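Local coordinates for flagellar assembly protein FliH (PDB 5B0O) that is needed for assembly and regrowth of the bacterial flagellum and takes part in flagellar protein export, at residues 48-60 with 75-89. Sequence-based numbering, arbitrary orientation.
Sequences PAVDNSALIKQIQ and LRVHPDDLQRVEEML
I59 and V85 meet tip to tip in an apolar seam between helices 53-60 and 79-89, whose axes cross at -55° and come no closer than 11.0 Å. With CG1 beside its backbone N and the chain extended beyond it, I59 sends CD1 to V85 CG1 at 3.7 Å. The same methyl also touches L75 CD2 of strand 75-77 at 3.6 Å, the two side chains lying nearly perpendicular. L89 lies antiparallel alongside I56, its CD1 3.5 Å from I56 CD1, and also packs against I59 CG2. At the other end of the seam, L55 CD2 rests 3.8 Å from V77 CG1 and against the carboxylate carbon of D81.

Beyond L55, a bend at chi3 (-87°) lays the R84 guanidinium against D80 O, which takes weak hydrogen bonds from NE and NH2. NH2 also forms a salt bridge with D81 OD1 and a 3.3 Å hydrogen bond to A49 O. N52 OD1 lies over one face without a hydrogen bond, the amide and guanidinium planes 60° apart. D81 OD2 accepts a hydrogen bond from G109 N. Aliphatic packing thus fixes helix 53-60 within the globular part of this C-terminal FliH fragment; R84, its charge probably partly balanced by D81, may help hold the preceding loop.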
# COMPACT_ATOMS: atom_id res chain seq x y z
N PRO E 48 -38.16 -7.84 -15.65
CA PRO E 48 -38.56 -6.44 -15.80
C PRO E 48 -39.60 -6.13 -14.73
O PRO E 48 -40.04 -7.05 -14.04
CB PRO E 48 -39.22 -6.40 -17.19
CG PRO E 48 -38.93 -7.75 -17.83
CD PRO E 48 -38.78 -8.70 -16.67
N ALA E 49 -40.02 -4.88 -14.63
CA ALA E 49 -41.03 -4.50 -13.65
C ALA E 49 -41.71 -3.21 -14.08
O ALA E 49 -41.15 -2.43 -14.86
CB ALA E 49 -40.41 -4.34 -12.27
N VAL E 50 -42.91 -2.98 -13.58
CA VAL E 50 -43.70 -1.87 -14.08
C VAL E 50 -43.55 -0.59 -13.26
O VAL E 50 -44.20 0.43 -13.55
CB VAL E 50 -45.20 -2.24 -14.12
CG1 VAL E 50 -45.69 -2.28 -15.56
CG2 VAL E 50 -45.43 -3.57 -13.43
N ASP E 51 -42.68 -0.61 -12.26
CA ASP E 51 -42.49 0.61 -11.48
C ASP E 51 -41.27 1.42 -11.90
O ASP E 51 -40.12 1.00 -11.71
CB ASP E 51 -42.46 0.32 -9.98
CG ASP E 51 -43.84 0.36 -9.35
OD1 ASP E 51 -44.34 1.48 -9.09
OD2 ASP E 51 -44.42 -0.72 -9.13
N ASN E 52 -41.54 2.58 -12.49
CA ASN E 52 -40.51 3.56 -12.78
C ASN E 52 -40.37 4.49 -11.59
O ASN E 52 -39.65 5.49 -11.66
CB ASN E 52 -40.84 4.37 -14.04
CG ASN E 52 -41.96 3.78 -14.87
OD1 ASN E 52 -41.76 2.82 -15.61
ND2 ASN E 52 -43.15 4.38 -14.78
N SER E 53 -41.07 4.18 -10.50
CA SER E 53 -41.15 5.06 -9.35
C SER E 53 -39.77 5.61 -8.99
O SER E 53 -39.60 6.82 -8.81
CB SER E 53 -41.76 4.31 -8.16
OG SER E 53 -42.03 5.17 -7.07
N ALA E 54 -38.78 4.73 -8.91
CA ALA E 54 -37.41 5.12 -8.60
C ALA E 54 -36.71 5.75 -9.82
O ALA E 54 -35.99 6.73 -9.69
CB ALA E 54 -36.61 3.93 -8.09
N LEU E 55 -36.92 5.15 -10.99
CA LEU E 55 -36.38 5.69 -12.24
C LEU E 55 -36.91 7.09 -12.50
O LEU E 55 -36.15 8.00 -12.81
CB LEU E 55 -36.69 4.77 -13.42
CG LEU E 55 -36.34 5.29 -14.81
CD1 LEU E 55 -34.88 5.61 -14.89
CD2 LEU E 55 -36.72 4.29 -15.89
N ILE E 56 -38.22 7.26 -12.36
CA ILE E 56 -38.83 8.58 -12.54
C ILE E 56 -38.29 9.61 -11.56
O ILE E 56 -38.28 10.80 -11.85
CB ILE E 56 -40.36 8.52 -12.44
CG1 ILE E 56 -40.93 7.72 -13.60
CG2 ILE E 56 -40.95 9.93 -12.47
CD1 ILE E 56 -40.59 8.32 -14.94
N LYS E 57 -37.85 9.16 -10.39
CA LYS E 57 -37.31 10.10 -9.42
C LYS E 57 -35.90 10.51 -9.80
O LYS E 57 -35.52 11.67 -9.63
CB LYS E 57 -37.33 9.52 -8.01
CG LYS E 57 -38.72 9.38 -7.43
CD LYS E 57 -38.66 8.89 -5.99
CE LYS E 57 -40.05 8.57 -5.46
NZ LYS E 57 -40.94 9.76 -5.48
N GLN E 58 -35.13 9.56 -10.32
CA GLN E 58 -33.75 9.82 -10.71
C GLN E 58 -33.69 10.83 -11.85
O GLN E 58 -32.86 11.74 -11.84
CB GLN E 58 -33.06 8.53 -11.15
CG GLN E 58 -31.61 8.72 -11.54
CD GLN E 58 -30.72 8.95 -10.34
OE1 GLN E 58 -30.61 8.09 -9.47
NE2 GLN E 58 -30.06 10.10 -10.29
N ILE E 59 -34.58 10.66 -12.83
CA ILE E 59 -34.64 11.56 -13.98
C ILE E 59 -34.99 12.97 -13.51
O ILE E 59 -34.40 13.95 -13.99
CB ILE E 59 -35.65 11.08 -15.02
CG1 ILE E 59 -35.18 9.77 -15.64
CG2 ILE E 59 -35.82 12.13 -16.09
CD1 ILE E 59 -36.16 9.14 -16.59
N GLN E 60 -35.93 13.07 -12.58
CA GLN E 60 -36.23 14.34 -11.93
C GLN E 60 -34.96 14.93 -11.35
O GLN E 60 -34.65 16.11 -11.55
CB GLN E 60 -37.26 14.14 -10.83
CG GLN E 60 -38.67 13.87 -11.31
CD GLN E 60 -39.63 13.67 -10.15
OE1 GLN E 60 -39.23 13.60 -8.98
NE2 GLN E 60 -40.92 13.57 -10.46
N LEU E 75 -31.80 11.97 -23.13
CA LEU E 75 -32.02 10.93 -22.12
C LEU E 75 -32.37 9.63 -22.82
O LEU E 75 -33.15 9.62 -23.77
CB LEU E 75 -33.14 11.33 -21.16
CG LEU E 75 -33.73 10.27 -20.24
CD1 LEU E 75 -32.70 9.75 -19.27
CD2 LEU E 75 -34.92 10.83 -19.48
N ARG E 76 -31.78 8.53 -22.35
CA ARG E 76 -32.01 7.22 -22.94
C ARG E 76 -32.46 6.26 -21.87
O ARG E 76 -31.87 6.20 -20.79
CB ARG E 76 -30.73 6.67 -23.58
CG ARG E 76 -30.09 7.56 -24.61
CD ARG E 76 -28.73 7.01 -25.00
NE ARG E 76 -27.94 7.99 -25.73
CZ ARG E 76 -26.66 7.84 -26.03
NH1 ARG E 76 -26.02 6.74 -25.65
NH2 ARG E 76 -26.01 8.79 -26.70
N VAL E 77 -33.50 5.50 -22.17
CA VAL E 77 -33.96 4.44 -21.30
C VAL E 77 -34.32 3.23 -22.15
O VAL E 77 -34.45 3.34 -23.37
CB VAL E 77 -35.17 4.87 -20.47
CG1 VAL E 77 -35.47 3.83 -19.42
CG2 VAL E 77 -34.89 6.20 -19.81
N HIS E 78 -34.46 2.07 -21.52
CA HIS E 78 -34.89 0.87 -22.22
C HIS E 78 -36.27 1.11 -22.81
O HIS E 78 -37.15 1.66 -22.14
CB HIS E 78 -34.94 -0.31 -21.26
CG HIS E 78 -35.05 -1.64 -21.95
ND1 HIS E 78 -35.70 -2.72 -21.39
CD2 HIS E 78 -34.57 -2.07 -23.14
CE1 HIS E 78 -35.63 -3.75 -22.21
NE2 HIS E 78 -34.95 -3.39 -23.28
N PRO E 79 -36.47 0.69 -24.07
CA PRO E 79 -37.76 0.90 -24.73
C PRO E 79 -38.94 0.52 -23.85
O PRO E 79 -40.02 1.10 -24.00
CB PRO E 79 -37.67 -0.04 -25.94
CG PRO E 79 -36.21 0.02 -26.31
CD PRO E 79 -35.44 0.21 -25.01
N ASP E 80 -38.74 -0.42 -22.93
CA ASP E 80 -39.79 -0.85 -22.01
C ASP E 80 -40.16 0.17 -20.93
O ASP E 80 -41.32 0.22 -20.49
CB ASP E 80 -39.41 -2.17 -21.36
CG ASP E 80 -39.47 -3.32 -22.32
OD1 ASP E 80 -39.68 -3.08 -23.53
OD2 ASP E 80 -39.29 -4.47 -21.87
N ASP E 81 -39.19 0.97 -20.48
CA ASP E 81 -39.48 2.08 -19.58
C ASP E 81 -39.87 3.31 -20.38
O ASP E 81 -40.43 4.26 -19.84
CB ASP E 81 -38.25 2.44 -18.73
CG ASP E 81 -37.92 1.38 -17.69
OD1 ASP E 81 -38.83 0.90 -16.98
OD2 ASP E 81 -36.72 1.05 -17.58
N LEU E 82 -39.59 3.28 -21.68
CA LEU E 82 -39.68 4.48 -22.53
C LEU E 82 -41.05 5.14 -22.58
O LEU E 82 -41.18 6.32 -22.27
CB LEU E 82 -39.20 4.18 -23.95
CG LEU E 82 -39.22 5.35 -24.93
CD1 LEU E 82 -38.14 5.19 -25.98
CD2 LEU E 82 -40.57 5.48 -25.59
N GLN E 83 -42.06 4.39 -23.00
CA GLN E 83 -43.40 4.95 -23.19
C GLN E 83 -43.92 5.58 -21.92
O GLN E 83 -44.52 6.66 -21.95
CB GLN E 83 -44.38 3.88 -23.67
CG GLN E 83 -44.30 3.55 -25.16
CD GLN E 83 -45.48 2.72 -25.63
OE1 GLN E 83 -46.42 2.47 -24.87
NE2 GLN E 83 -45.44 2.29 -26.88
N ARG E 84 -43.70 4.90 -20.80
CA ARG E 84 -44.21 5.36 -19.51
C ARG E 84 -43.50 6.62 -19.04
O ARG E 84 -44.14 7.56 -18.57
CB ARG E 84 -44.10 4.23 -18.49
CG ARG E 84 -44.76 2.93 -18.96
CD ARG E 84 -44.66 1.82 -17.93
NE ARG E 84 -43.42 1.06 -18.05
CZ ARG E 84 -42.83 0.46 -17.03
NH1 ARG E 84 -43.36 0.54 -15.82
NH2 ARG E 84 -41.70 -0.22 -17.21
N VAL E 85 -42.18 6.65 -19.17
CA VAL E 85 -41.40 7.82 -18.82
C VAL E 85 -41.77 8.97 -19.74
O VAL E 85 -41.94 10.11 -19.30
CB VAL E 85 -39.89 7.54 -18.94
CG1 VAL E 85 -39.09 8.82 -18.83
CG2 VAL E 85 -39.45 6.54 -17.89
N GLU E 86 -41.91 8.65 -21.02
CA GLU E 86 -42.34 9.63 -22.01
C GLU E 86 -43.61 10.34 -21.53
O GLU E 86 -43.72 11.55 -21.63
CB GLU E 86 -42.57 8.94 -23.35
CG GLU E 86 -42.50 9.86 -24.55
CD GLU E 86 -43.68 10.79 -24.64
OE1 GLU E 86 -44.64 10.60 -23.87
OE2 GLU E 86 -43.65 11.72 -25.48
N GLU E 87 -44.57 9.58 -21.03
CA GLU E 87 -45.80 10.20 -20.55
C GLU E 87 -45.58 11.05 -19.29
O GLU E 87 -45.83 12.26 -19.31
CB GLU E 87 -46.87 9.12 -20.33
CG GLU E 87 -46.90 8.14 -21.49
CD GLU E 87 -48.17 7.31 -21.56
OE1 GLU E 87 -48.91 7.27 -20.55
OE2 GLU E 87 -48.42 6.70 -22.62
N MET E 88 -45.07 10.45 -18.23
CA MET E 88 -44.92 11.16 -16.96
C MET E 88 -44.04 12.40 -17.08
O MET E 88 -44.47 13.50 -16.76
CB MET E 88 -44.35 10.22 -15.89
CG MET E 88 -45.17 8.96 -15.62
SD MET E 88 -46.67 9.27 -14.67
CE MET E 88 -46.03 10.22 -13.29
N LEU E 89 -42.81 12.22 -17.54
CA LEU E 89 -41.83 13.31 -17.63
C LEU E 89 -41.63 13.94 -19.02
O LEU E 89 -40.86 14.89 -19.16
CB LEU E 89 -40.49 12.82 -17.10
CG LEU E 89 -40.54 12.20 -15.70
CD1 LEU E 89 -39.23 11.50 -15.39
CD2 LEU E 89 -40.85 13.27 -14.67